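Long-range contacts in uracil-DNA glycosylase (Nitratifractor salsuginis, PDB 5X3G), which belongs to the uracil-DNA glycosylase family and folds as a single alpha/beta domain built round a four-stranded parallel sheet: residues T7-I11 with M36-D40; L31-T37 with A188-L193; T114-F119 with P231-I237; F119-L124 with F246-L252. All coordinates share one frame; numbering follows the deposited sequence.

Overall arrangement
The four contacts form two pairs on opposite sides of the centre of a compact alpha/beta domain. Contacts 1 and 2 have centres 11 Å apart and share M36 and T37, where helix 28-35 runs out; contact 1 ties this end to the N-terminal segment, contact 2 ties the helix to helix 179-196. On the far side, contacts 3 and 4, with centres 12 Å apart, share F119 and use successive parts of helix 114-126. Contacts 2 and 3 stay about 18 Å apart at their nearest atoms. Contact 1 closes first along the chain, whereas the segments of contacts 2, 3 and 4 alternate, interlacing early and late sequence into one domain.

Contact 1: residues T7-I11 with M36-D40; sequences TNRPI and MTLED
The side chain of R9 spans the gap to D40 and to the backbone of M36, carrying most of this surface contact. From CB, its CG lies beside the backbone N, and the chain then bends at both of the next torsions (chi3 -79°), which folds the head towards 36-40. At the head, CZ comes 3.7 Å from OD2 of D40, and the two terminal nitrogens separate their tasks. NH1 of R9 makes a salt bridge with OD1 of D40 at 2.6 Å; the carboxylate is turned 62° from the guanidinium plane, so the two groups do not pair flat. NH2 of R9 gives a weak, bent hydrogen bond to the backbone O of M36 (2.9 Å, 117° at the hydrogen). Both acceptors sit at the guanidinium edge. Beside this polar bridge, CG1 of I11 rests 4.2 Å from SE of M36, a selenomethionine, and CD of P10 lies 4.0 Å from OD1 of D40. P10 is the centre of an inverse gamma turn and the N-cap residue of helix 11-20, while E39 caps helix 40-48 through Y42 N. The whole is a junction of helix ends: R9 joins the carbonyl end of helix 28-35 to the first turn of helix 40-48, where its positive charge and that of opposite sign on D40 would suit the respective helix dipoles.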
loop_
_atom_site.group_PDB
_atom_site.type_symbol
_atom_site.label_atom_id
_atom_site.label_comp_id
_atom_site.label_asym_id
_atom_site.label_seq_id
_atom_site.Cartn_x
_atom_site.Cartn_y
_atom_site.Cartn_z
ATOM N N THR A 7 -24.949 23.479 -3.837
ATOM C CA THR A 7 -23.954 23.085 -4.829
ATOM C C THR A 7 -23.985 21.578 -5.081
ATOM O O THR A 7 -23.913 20.775 -4.148
ATOM C CB THR A 7 -22.534 23.511 -4.401
ATOM O OG1 THR A 7 -21.580 22.926 -5.236
ATOM C CG2 THR A 7 -22.253 23.129 -2.993
ATOM N N ASN A 8 -24.088 21.208 -6.356
ATOM C CA ASN A 8 -24.263 19.811 -6.731
ATOM C C ASN A 8 -22.994 19.008 -6.468
ATOM O O ASN A 8 -21.878 19.527 -6.559
ATOM C CB ASN A 8 -24.654 19.711 -8.207
ATOM C CG ASN A 8 -25.553 18.528 -8.494
ATOM O OD1 ASN A 8 -26.766 18.588 -8.283
ATOM N ND2 ASN A 8 -24.964 17.443 -8.983
ATOM N N ARG A 9 -23.176 17.722 -6.136
ATOM C CA ARG A 9 -22.084 16.791 -5.902
ATOM C C ARG A 9 -22.080 15.709 -6.976
ATOM O O ARG A 9 -23.148 15.289 -7.434
ATOM C CB ARG A 9 -22.193 16.131 -4.520
ATOM C CG ARG A 9 -22.602 17.072 -3.394
ATOM C CD ARG A 9 -21.692 18.289 -3.288
ATOM N NE ARG A 9 -20.431 17.988 -2.621
ATOM C CZ ARG A 9 -19.264 17.893 -3.246
ATOM N NH1 ARG A 9 -19.199 18.077 -4.557
ATOM N NH2 ARG A 9 -18.160 17.617 -2.564
ATOM N N PRO A 10 -20.875 15.230 -7.410
ATOM C CA PRO A 10 -20.793 14.246 -8.505
ATOM C C PRO A 10 -20.962 12.810 -8.019
ATOM O O PRO A 10 -20.118 11.942 -8.254
ATOM C CB PRO A 10 -19.394 14.515 -9.072
ATOM C CG PRO A 10 -18.599 14.914 -7.872
ATOM C CD PRO A 10 -19.540 15.673 -6.966
ATOM N N ILE A 11 -22.082 12.551 -7.339
ATOM C CA ILE A 11 -22.305 11.246 -6.719
ATOM C C ILE A 11 -22.344 10.144 -7.774
ATOM O O ILE A 11 -21.707 9.094 -7.625
ATOM C CB ILE A 11 -23.594 11.269 -5.877
ATOM C CG1 ILE A 11 -23.477 12.300 -4.750
ATOM C CG2 ILE A 11 -23.899 9.883 -5.334
ATOM C CD1 ILE A 11 -24.476 12.105 -3.628
HETATM N N MSE A 36 -15.997 12.653 -1.208
HETATM C CA MSE A 36 -16.754 13.890 -1.343
HETATM C C MSE A 36 -16.116 15.046 -0.577
HETATM O O MSE A 36 -16.608 16.174 -0.634
HETATM C CB MSE A 36 -18.200 13.690 -0.888
HETATM C CG MSE A 36 -19.059 12.947 -1.902
HETATM SE SE MSE A 36 -20.941 12.852 -1.408
HETATM C CE MSE A 36 -20.865 11.451 -0.059
ATOM N N THR A 37 -15.020 14.770 0.137
ATOM C CA THR A 37 -14.275 15.845 0.779
ATOM C C THR A 37 -13.311 16.536 -0.179
ATOM O O THR A 37 -12.822 17.627 0.133
ATOM C CB THR A 37 -13.510 15.314 1.995
ATOM O OG1 THR A 37 -12.482 14.416 1.564
ATOM C CG2 THR A 37 -14.456 14.580 2.942
ATOM N N LEU A 38 -13.033 15.934 -1.332
ATOM C CA LEU A 38 -12.210 16.588 -2.339
ATOM C C LEU A 38 -12.971 17.745 -2.975
ATOM O O LEU A 38 -14.176 17.665 -3.226
ATOM C CB LEU A 38 -11.777 15.589 -3.415
ATOM C CG LEU A 38 -10.945 14.392 -2.946
ATOM C CD1 LEU A 38 -11.073 13.223 -3.914
ATOM C CD2 LEU A 38 -9.488 14.791 -2.770
ATOM N N GLU A 39 -12.249 18.830 -3.231
ATOM C CA GLU A 39 -12.820 20.054 -3.778
ATOM C C GLU A 39 -13.347 19.763 -5.180
ATOM O O GLU A 39 -12.760 18.958 -5.910
ATOM C CB GLU A 39 -11.765 21.166 -3.783
ATOM C CG GLU A 39 -12.257 22.562 -4.134
ATOM C CD GLU A 39 -12.355 22.789 -5.622
ATOM O OE1 GLU A 39 -11.657 22.074 -6.370
ATOM O OE2 GLU A 39 -13.119 23.684 -6.041
ATOM N N ASP A 40 -14.465 20.405 -5.540
ATOM C CA ASP A 40 -15.210 20.011 -6.737
ATOM C C ASP A 40 -14.353 20.079 -7.996
ATOM O O ASP A 40 -14.390 19.161 -8.827
ATOM C CB ASP A 40 -16.455 20.886 -6.890
ATOM C CG ASP A 40 -17.633 20.369 -6.089
ATOM O OD1 ASP A 40 -18.291 19.412 -6.551
ATOM O OD2 ASP A 40 -17.902 20.914 -4.998
#

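Contact 2: residues L31-T37 with A188-L193; sequences LLPALMT and AFIEKL
A34 and F189 meet at the centre of a nearly antiparallel helix pair, residues 31-35 of helix 28-35 against 188-193 of helix 179-196, whose segment axes come within 8.0 Å at an angle of 152°. The small A34 side chain permits this approach: its CB lies 3.4 Å from CD1 of F189, reaching the ring obliquely. The F189 ring is inserted between the two helices with its edge towards the first, where the backbone N of L35 and CD1 of L31 lie near its plane. L35 runs beside the ring and points the same way, bringing CD2 to 3.6 Å from CE1 of F189; W186 adds an edge-to-face ring to the same phenylalanine. Next to it, L31 and L193 also lie side by side, their CD1 atoms 3.6 Å apart. K192 starts towards helix 28-35, bends at chi2 (62°) to pass A34 and CB of P33, then runs straight, taking NZ away to a salt bridge with E195. At the other end, T37 packs on A188 and F189 without bonding across. T37 N bonds O of A34; OG1 of T37, modelled 2.5 Å from that oxygen, is doubtfully close.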
loop_
_atom_site.group_PDB
_atom_site.type_symbol
_atom_site.label_atom_id
_atom_site.label_comp_id
_atom_site.label_asym_id
_atom_site.label_seq_id
_atom_site.Cartn_x
_atom_site.Cartn_y
_atom_site.Cartn_z
ATOM N N LEU A 31 -16.438 5.190 1.584
ATOM C CA LEU A 31 -15.610 5.743 0.518
ATOM C C LEU A 31 -16.246 6.950 -0.161
ATOM O O LEU A 31 -15.539 7.904 -0.509
ATOM C CB LEU A 31 -15.314 4.647 -0.511
ATOM C CG LEU A 31 -14.039 4.689 -1.347
ATOM C CD1 LEU A 31 -12.835 5.021 -0.480
ATOM C CD2 LEU A 31 -13.850 3.339 -2.029
ATOM N N LEU A 32 -17.564 6.932 -0.366
ATOM C CA LEU A 32 -18.225 8.085 -0.975
ATOM C C LEU A 32 -18.121 9.336 -0.109
ATOM O O LEU A 32 -17.771 10.400 -0.649
ATOM C CB LEU A 32 -19.682 7.739 -1.304
ATOM C CG LEU A 32 -20.012 7.545 -2.785
ATOM C CD1 LEU A 32 -19.050 6.554 -3.421
ATOM C CD2 LEU A 32 -21.449 7.085 -2.957
ATOM N N PRO A 33 -18.401 9.300 1.202
ATOM C CA PRO A 33 -18.130 10.496 2.023
ATOM C C PRO A 33 -16.694 10.977 1.922
ATOM O O PRO A 33 -16.455 12.164 1.658
ATOM C CB PRO A 33 -18.484 10.026 3.439
ATOM C CG PRO A 33 -19.517 8.996 3.231
ATOM C CD PRO A 33 -19.105 8.265 1.985
ATOM N N ALA A 34 -15.727 10.074 2.111
ATOM C CA ALA A 34 -14.318 10.443 2.018
ATOM C C ALA A 34 -14.022 11.172 0.713
ATOM O O ALA A 34 -13.523 12.305 0.718
ATOM C CB ALA A 34 -13.448 9.191 2.151
ATOM N N LEU A 35 -14.360 10.546 -0.418
ATOM C CA LEU A 35 -14.122 11.166 -1.716
ATOM C C LEU A 35 -14.843 12.500 -1.852
ATOM O O LEU A 35 -14.346 13.403 -2.538
ATOM C CB LEU A 35 -14.552 10.222 -2.836
ATOM C CG LEU A 35 -13.631 9.028 -3.076
ATOM C CD1 LEU A 35 -14.265 8.037 -4.045
ATOM C CD2 LEU A 35 -12.283 9.518 -3.592
HETATM N N MSE A 36 -15.997 12.653 -1.208
HETATM C CA MSE A 36 -16.754 13.890 -1.343
HETATM C C MSE A 36 -16.116 15.046 -0.577
HETATM O O MSE A 36 -16.608 16.174 -0.634
HETATM C CB MSE A 36 -18.200 13.690 -0.888
HETATM C CG MSE A 36 -19.059 12.947 -1.902
HETATM SE SE MSE A 36 -20.941 12.852 -1.408
HETATM C CE MSE A 36 -20.865 11.451 -0.059
ATOM N N THR A 37 -15.020 14.770 0.137
ATOM C CA THR A 37 -14.275 15.845 0.779
ATOM C C THR A 37 -13.311 16.536 -0.179
ATOM O O THR A 37 -12.822 17.627 0.133
ATOM C CB THR A 37 -13.510 15.314 1.995
ATOM O OG1 THR A 37 -12.482 14.416 1.564
ATOM C CG2 THR A 37 -14.456 14.580 2.942
ATOM N N ALA A 188 -8.194 15.444 3.880
ATOM C CA ALA A 188 -9.582 15.319 4.323
ATOM C C ALA A 188 -10.179 13.972 3.930
ATOM O O ALA A 188 -10.978 13.400 4.687
ATOM C CB ALA A 188 -10.425 16.460 3.752
ATOM N N PHE A 189 -9.806 13.461 2.754
ATOM C CA PHE A 189 -10.222 12.123 2.350
ATOM C C PHE A 189 -9.718 11.078 3.337
ATOM O O PHE A 189 -10.472 10.195 3.767
ATOM C CB PHE A 189 -9.713 11.828 0.936
ATOM C CG PHE A 189 -9.792 10.375 0.545
ATOM C CD1 PHE A 189 -10.937 9.866 -0.045
ATOM C CD2 PHE A 189 -8.712 9.526 0.743
ATOM C CE1 PHE A 189 -11.013 8.537 -0.408
ATOM C CE2 PHE A 189 -8.786 8.195 0.380
ATOM C CZ PHE A 189 -9.934 7.697 -0.198
ATOM N N ILE A 190 -8.436 11.159 3.708
ATOM C CA ILE A 190 -7.869 10.178 4.633
ATOM C C ILE A 190 -8.551 10.271 5.993
ATOM O O ILE A 190 -8.932 9.254 6.585
ATOM C CB ILE A 190 -6.345 10.360 4.759
ATOM C CG1 ILE A 190 -5.659 10.127 3.410
ATOM C CG2 ILE A 190 -5.789 9.396 5.790
ATOM C CD1 ILE A 190 -5.887 8.744 2.851
ATOM N N GLU A 191 -8.709 11.493 6.509
ATOM C CA GLU A 191 -9.354 11.680 7.806
ATOM C C GLU A 191 -10.764 11.107 7.816
ATOM O O GLU A 191 -11.166 10.443 8.780
ATOM C CB GLU A 191 -9.379 13.166 8.170
ATOM N N LYS A 192 -11.534 11.345 6.748
ATOM C CA LYS A 192 -12.883 10.793 6.693
ATOM C C LYS A 192 -12.860 9.271 6.589
ATOM O O LYS A 192 -13.689 8.586 7.205
ATOM C CB LYS A 192 -13.651 11.399 5.519
ATOM C CG LYS A 192 -15.125 11.058 5.531
ATOM C CD LYS A 192 -15.780 11.623 6.777
ATOM C CE LYS A 192 -17.239 11.231 6.857
ATOM N NZ LYS A 192 -17.917 11.868 8.020
ATOM N N LEU A 193 -11.917 8.724 5.819
ATOM C CA LEU A 193 -11.830 7.274 5.673
ATOM C C LEU A 193 -11.485 6.604 7.000
ATOM O O LEU A 193 -12.044 5.553 7.331
ATOM C CB LEU A 193 -10.796 6.917 4.605
ATOM C CG LEU A 193 -10.858 5.498 4.041
ATOM C CD1 LEU A 193 -12.002 5.377 3.054
ATOM C CD2 LEU A 193 -9.542 5.122 3.387
#

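Contact 3: residues T114-F119 with P231-I237; sequences TSLRNF and PYNHTFI
N118 is enclosed by residues 231-237 on its inner side, whereas T114 meets Y232 at the solvent-facing margin. The N118 amide is the polar centre of the tight part. Its ND2 donates to the backbone O of P231 (3.1 Å, 153° at the hydrogen), and this acceptor lies almost exactly in the amide plane, while the donor lies in the carbonyl plane. The bond, in plane at both ends, would hold the amide's rotation, and the other end of the amide, OD1, abuts CD1 of I237 at 3.3 Å where the two side chains cross at about a right angle. Deeper still, F119 and F236 lie side by side and point the same way, with CD1 of F119 3.7 Å from CE2 of F236; CB of P231 sits over the centre of the F236 ring. P231 belongs to the loop that leaves strand 225-228, an outermost strand of the parallel sheet, and H230 with P231 recalls the His-Pro motif that family members carry after this strand. F92 touches P231 and forms an edge-to-face pair with F119. Towards solvent the packing thins. CG2 of T114 makes a CH-pi contact over one face of the Y232 ring, 4.2 Å from the centroid and 13° off the normal. OG of S115 lies at the edge of the same ring, near its plane, 3.9 Å from CD1 of Y232.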
loop_
_atom_site.group_PDB
_atom_site.type_symbol
_atom_site.label_atom_id
_atom_site.label_comp_id
_atom_site.label_asym_id
_atom_site.label_seq_id
_atom_site.Cartn_x
_atom_site.Cartn_y
_atom_site.Cartn_z
ATOM N N THR A 114 14.496 -0.496 -3.556
ATOM C CA THR A 114 15.192 -0.670 -2.282
ATOM C C THR A 114 14.261 -1.151 -1.173
ATOM O O THR A 114 14.531 -2.155 -0.502
ATOM C CB THR A 114 15.855 0.654 -1.886
ATOM O OG1 THR A 114 16.609 1.160 -2.995
ATOM C CG2 THR A 114 16.784 0.456 -0.697
ATOM N N SER A 115 13.159 -0.433 -0.964
ATOM C CA SER A 115 12.271 -0.763 0.144
ATOM C C SER A 115 11.712 -2.174 0.005
ATOM O O SER A 115 11.688 -2.940 0.975
ATOM C CB SER A 115 11.145 0.266 0.227
ATOM O OG SER A 115 11.652 1.528 0.623
ATOM N N LEU A 116 11.276 -2.539 -1.203
ATOM C CA LEU A 116 10.748 -3.881 -1.414
ATOM C C LEU A 116 11.842 -4.931 -1.301
ATOM O O LEU A 116 11.595 -6.034 -0.802
ATOM C CB LEU A 116 10.056 -3.968 -2.771
ATOM C CG LEU A 116 8.590 -3.533 -2.721
ATOM C CD1 LEU A 116 8.108 -3.070 -4.085
ATOM C CD2 LEU A 116 7.723 -4.666 -2.182
ATOM N N ARG A 117 13.051 -4.615 -1.772
ATOM C CA ARG A 117 14.189 -5.509 -1.585
ATOM C C ARG A 117 14.363 -5.862 -0.111
ATOM O O ARG A 117 14.359 -7.043 0.271
ATOM C CB ARG A 117 15.457 -4.851 -2.141
ATOM C CG ARG A 117 16.722 -5.688 -2.017
ATOM C CD ARG A 117 17.938 -4.982 -2.621
ATOM N NE ARG A 117 18.443 -3.900 -1.778
ATOM C CZ ARG A 117 18.622 -2.644 -2.184
ATOM N NH1 ARG A 117 18.345 -2.299 -3.434
ATOM N NH2 ARG A 117 19.091 -1.736 -1.341
ATOM N N ASN A 118 14.480 -4.839 0.738
ATOM C CA ASN A 118 14.723 -5.092 2.153
ATOM C C ASN A 118 13.517 -5.730 2.830
ATOM O O ASN A 118 13.686 -6.550 3.739
ATOM C CB ASN A 118 15.119 -3.796 2.856
ATOM C CG ASN A 118 16.475 -3.281 2.405
ATOM O OD1 ASN A 118 17.366 -4.061 2.069
ATOM N ND2 ASN A 118 16.637 -1.962 2.399
ATOM N N PHE A 119 12.299 -5.384 2.401
ATOM C CA PHE A 119 11.112 -6.003 2.985
ATOM C C PHE A 119 11.051 -7.487 2.657
ATOM O O PHE A 119 10.672 -8.302 3.504
ATOM C CB PHE A 119 9.844 -5.300 2.492
ATOM C CG PHE A 119 8.577 -5.843 3.100
ATOM C CD1 PHE A 119 8.076 -5.300 4.269
ATOM C CD2 PHE A 119 7.884 -6.887 2.508
ATOM C CE1 PHE A 119 6.914 -5.792 4.840
ATOM C CE2 PHE A 119 6.722 -7.381 3.077
ATOM C CZ PHE A 119 6.238 -6.831 4.243
ATOM N N PRO A 231 11.266 0.471 5.612
ATOM C CA PRO A 231 12.018 -0.620 4.966
ATOM C C PRO A 231 13.088 -0.148 3.995
ATOM O O PRO A 231 13.897 -0.973 3.550
ATOM C CB PRO A 231 10.927 -1.424 4.245
ATOM C CG PRO A 231 9.799 -0.449 4.059
ATOM C CD PRO A 231 9.834 0.437 5.267
ATOM N N TYR A 232 13.122 1.142 3.651
ATOM C CA TYR A 232 14.214 1.658 2.833
ATOM C C TYR A 232 15.564 1.411 3.492
ATOM O O TYR A 232 16.577 1.259 2.799
ATOM C CB TYR A 232 14.006 3.150 2.569
ATOM C CG TYR A 232 14.993 3.764 1.597
ATOM C CD1 TYR A 232 14.674 3.910 0.253
ATOM C CD2 TYR A 232 16.236 4.211 2.027
ATOM C CE1 TYR A 232 15.569 4.473 -0.637
ATOM C CE2 TYR A 232 17.138 4.772 1.145
ATOM C CZ TYR A 232 16.800 4.902 -0.185
ATOM O OH TYR A 232 17.694 5.463 -1.065
ATOM N N ASN A 233 15.594 1.349 4.820
ATOM C CA ASN A 233 16.836 1.158 5.553
ATOM C C ASN A 233 17.191 -0.322 5.591
ATOM O O ASN A 233 16.340 -1.163 5.893
ATOM C CB ASN A 233 16.690 1.715 6.966
ATOM C CG ASN A 233 16.276 3.174 6.973
ATOM O OD1 ASN A 233 15.129 3.505 7.278
ATOM N ND2 ASN A 233 17.209 4.055 6.636
ATOM N N HIS A 234 18.448 -0.643 5.275
ATOM C CA HIS A 234 18.864 -2.043 5.265
ATOM C C HIS A 234 18.692 -2.694 6.632
ATOM O O HIS A 234 18.407 -3.896 6.716
ATOM C CB HIS A 234 20.314 -2.156 4.788
ATOM C CG HIS A 234 21.263 -1.252 5.510
ATOM N ND1 HIS A 234 22.018 -1.670 6.585
ATOM C CD2 HIS A 234 21.585 0.048 5.308
ATOM C CE1 HIS A 234 22.761 -0.666 7.016
ATOM N NE2 HIS A 234 22.516 0.389 6.258
ATOM N N THR A 235 18.829 -1.915 7.710
ATOM C CA THR A 235 18.636 -2.453 9.053
ATOM C C THR A 235 17.242 -3.045 9.235
ATOM O O THR A 235 17.055 -3.946 10.065
ATOM C CB THR A 235 18.891 -1.361 10.093
ATOM O OG1 THR A 235 18.258 -0.146 9.674
ATOM C CG2 THR A 235 20.387 -1.116 10.262
ATOM N N PHE A 236 16.259 -2.566 8.461
ATOM C CA PHE A 236 14.914 -3.135 8.496
ATOM C C PHE A 236 14.929 -4.649 8.349
ATOM O O PHE A 236 14.050 -5.331 8.887
ATOM C CB PHE A 236 14.052 -2.519 7.389
ATOM C CG PHE A 236 12.622 -2.996 7.381
ATOM C CD1 PHE A 236 11.669 -2.381 8.176
ATOM C CD2 PHE A 236 12.228 -4.048 6.567
ATOM C CE1 PHE A 236 10.354 -2.809 8.167
ATOM C CE2 PHE A 236 10.915 -4.482 6.556
ATOM C CZ PHE A 236 9.978 -3.863 7.356
ATOM N N ILE A 237 15.917 -5.192 7.630
ATOM C CA ILE A 237 15.950 -6.632 7.394
ATOM C C ILE A 237 16.041 -7.400 8.706
ATOM O O ILE A 237 15.456 -8.482 8.845
ATOM C CB ILE A 237 17.109 -6.990 6.440
ATOM C CG1 ILE A 237 16.942 -6.270 5.102
ATOM C CG2 ILE A 237 17.181 -8.490 6.210
ATOM C CD1 ILE A 237 18.138 -6.404 4.187
#

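Contact 4: residues F119-L124 with F246-L252; sequences FIKMAL and FGPMDLL
The helical backbone of 119-124 and the 3-10 turn beginning at G247 come closest at A123 and G247, whose CA atoms are 6.8 Å apart, before the chain turns at D250, in a left-handed backbone conformation, and brings L251 and L252 back against the helix. What results is a buried aromatic and aliphatic core that packs helix 114-126 of the alpha/beta domain against the C-terminal segment. F119 and F246 form a T-shaped pair, with centroids 4.9 Å apart and planes at 78°. The F119 edge is the stem of the T, and its CE1 stands over the centre of the F246 face. M122, a selenomethionine, is bent at chi2 (-75°) and chi3 (-65°), which brings CE back into the corner between the two rings: CE approaches F246 obliquely, 3.5 Å from CD2, and also covers one face of F119 towards its rim. L251 comes in at the F119 edge, in the plane of the ring, with CD1 3.5 Å from CZ of F119. F119 thus uses CE1 for F246 and CZ with CE2 for L251. L155 of helix 152-161 packs on both L251 and L252, and the D250 carboxylate faces R127 in a salt bridge. L252 points towards the helix and sets its CD1 against I120 and, one turn on, A123 and L124. That methyl lies 4.0 Å from CG2 of I120 and 3.7 Å from CB of A123, and it meets CD2 of L124 at 3.6 Å.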
loop_
_atom_site.group_PDB
_atom_site.type_symbol
_atom_site.label_atom_id
_atom_site.label_comp_id
_atom_site.label_asym_id
_atom_site.label_seq_id
_atom_site.Cartn_x
_atom_site.Cartn_y
_atom_site.Cartn_z
ATOM N N PHE A 119 12.299 -5.384 2.401
ATOM C CA PHE A 119 11.112 -6.003 2.985
ATOM C C PHE A 119 11.051 -7.487 2.657
ATOM O O PHE A 119 10.672 -8.302 3.504
ATOM C CB PHE A 119 9.844 -5.300 2.492
ATOM C CG PHE A 119 8.577 -5.843 3.100
ATOM C CD1 PHE A 119 8.076 -5.300 4.269
ATOM C CD2 PHE A 119 7.884 -6.887 2.508
ATOM C CE1 PHE A 119 6.914 -5.792 4.840
ATOM C CE2 PHE A 119 6.722 -7.381 3.077
ATOM C CZ PHE A 119 6.238 -6.831 4.243
ATOM N N ILE A 120 11.417 -7.854 1.429
ATOM C CA ILE A 120 11.372 -9.255 1.027
ATOM C C ILE A 120 12.455 -10.052 1.740
ATOM O O ILE A 120 12.215 -11.179 2.196
ATOM C CB ILE A 120 11.489 -9.373 -0.503
ATOM C CG1 ILE A 120 10.218 -8.849 -1.180
ATOM C CG2 ILE A 120 11.771 -10.811 -0.903
ATOM C CD1 ILE A 120 10.346 -8.716 -2.681
ATOM N N LYS A 121 13.662 -9.488 1.857
ATOM C CA LYS A 121 14.682 -10.144 2.672
ATOM C C LYS A 121 14.216 -10.306 4.116
ATOM O O LYS A 121 14.431 -11.357 4.733
ATOM C CB LYS A 121 15.992 -9.358 2.618
ATOM C CG LYS A 121 16.712 -9.428 1.286
ATOM C CD LYS A 121 18.003 -8.631 1.338
ATOM C CE LYS A 121 18.684 -8.587 -0.013
ATOM N NZ LYS A 121 19.966 -7.832 0.062
HETATM N N MSE A 122 13.586 -9.272 4.674
HETATM C CA MSE A 122 13.034 -9.298 6.032
HETATM C C MSE A 122 12.048 -10.452 6.180
HETATM O O MSE A 122 12.098 -11.190 7.161
HETATM C CB MSE A 122 12.349 -7.956 6.368
HETATM C CG MSE A 122 11.715 -7.850 7.776
HETATM SE SE MSE A 122 10.023 -8.823 8.006
HETATM C CE MSE A 122 8.902 -7.815 6.772
ATOM N N ALA A 123 11.149 -10.598 5.203
ATOM C CA ALA A 123 10.162 -11.670 5.271
ATOM C C ALA A 123 10.824 -13.038 5.161
ATOM O O ALA A 123 10.414 -13.988 5.839
ATOM C CB ALA A 123 9.112 -11.486 4.179
ATOM N N LEU A 124 11.855 -13.157 4.318
ATOM C CA LEU A 124 12.596 -14.411 4.235
ATOM C C LEU A 124 13.276 -14.751 5.555
ATOM O O LEU A 124 13.397 -15.931 5.902
ATOM C CB LEU A 124 13.626 -14.341 3.110
ATOM C CG LEU A 124 13.086 -14.382 1.682
ATOM C CD1 LEU A 124 14.214 -14.153 0.684
ATOM C CD2 LEU A 124 12.367 -15.711 1.418
ATOM N N PHE A 246 5.020 -8.778 10.730
ATOM C CA PHE A 246 4.766 -9.378 9.426
ATOM C C PHE A 246 4.968 -10.884 9.399
ATOM O O PHE A 246 4.452 -11.544 8.492
ATOM C CB PHE A 246 5.664 -8.730 8.370
ATOM C CG PHE A 246 5.378 -7.277 8.156
ATOM C CD1 PHE A 246 4.205 -6.871 7.540
ATOM C CD2 PHE A 246 6.275 -6.315 8.580
ATOM C CE1 PHE A 246 3.938 -5.530 7.348
ATOM C CE2 PHE A 246 6.012 -4.975 8.387
ATOM C CZ PHE A 246 4.843 -4.580 7.775
ATOM N N GLY A 247 5.715 -11.431 10.351
ATOM C CA GLY A 247 5.941 -12.856 10.446
ATOM C C GLY A 247 4.680 -13.694 10.343
ATOM O O GLY A 247 4.587 -14.597 9.507
ATOM N N PRO A 248 3.681 -13.414 11.189
ATOM C CA PRO A 248 2.435 -14.200 11.134
ATOM C C PRO A 248 1.705 -14.117 9.810
ATOM O O PRO A 248 0.823 -14.945 9.552
ATOM C CB PRO A 248 1.594 -13.598 12.267
ATOM C CG PRO A 248 2.596 -13.051 13.215
ATOM C CD PRO A 248 3.696 -12.511 12.353
HETATM N N MSE A 249 2.041 -13.155 8.962
HETATM C CA MSE A 249 1.360 -13.004 7.690
HETATM C C MSE A 249 1.897 -13.961 6.640
HETATM O O MSE A 249 1.188 -14.306 5.693
HETATM C CB MSE A 249 1.485 -11.568 7.204
HETATM C CG MSE A 249 0.940 -10.546 8.170
HETATM SE SE MSE A 249 0.825 -8.817 7.275
HETATM C CE MSE A 249 0.814 -7.631 8.818
ATOM N N ASP A 250 3.141 -14.390 6.843
ATOM C CA ASP A 250 3.901 -15.210 5.898
ATOM C C ASP A 250 3.599 -14.795 4.460
ATOM O O ASP A 250 3.100 -15.570 3.643
ATOM C CB ASP A 250 3.633 -16.700 6.108
ATOM C CG ASP A 250 4.756 -17.573 5.570
ATOM O OD1 ASP A 250 5.670 -17.039 4.904
ATOM O OD2 ASP A 250 4.724 -18.799 5.809
ATOM N N LEU A 251 3.922 -13.532 4.170
ATOM C CA LEU A 251 3.521 -12.904 2.917
ATOM C C LEU A 251 4.173 -13.533 1.693
ATOM O O LEU A 251 3.669 -13.349 0.579
ATOM C CB LEU A 251 3.844 -11.412 2.970
ATOM C CG LEU A 251 3.039 -10.637 4.018
ATOM C CD1 LEU A 251 3.686 -9.297 4.324
ATOM C CD2 LEU A 251 1.603 -10.449 3.545
ATOM N N LEU A 252 5.269 -14.267 1.863
ATOM C CA LEU A 252 5.953 -14.887 0.737
ATOM C C LEU A 252 5.522 -16.327 0.496
ATOM O O LEU A 252 6.004 -16.948 -0.453
ATOM C CB LEU A 252 7.470 -14.822 0.937
ATOM C CG LEU A 252 8.070 -13.416 1.025
ATOM C CD1 LEU A 252 9.571 -13.488 1.122
ATOM C CD2 LEU A 252 7.659 -12.562 -0.164
#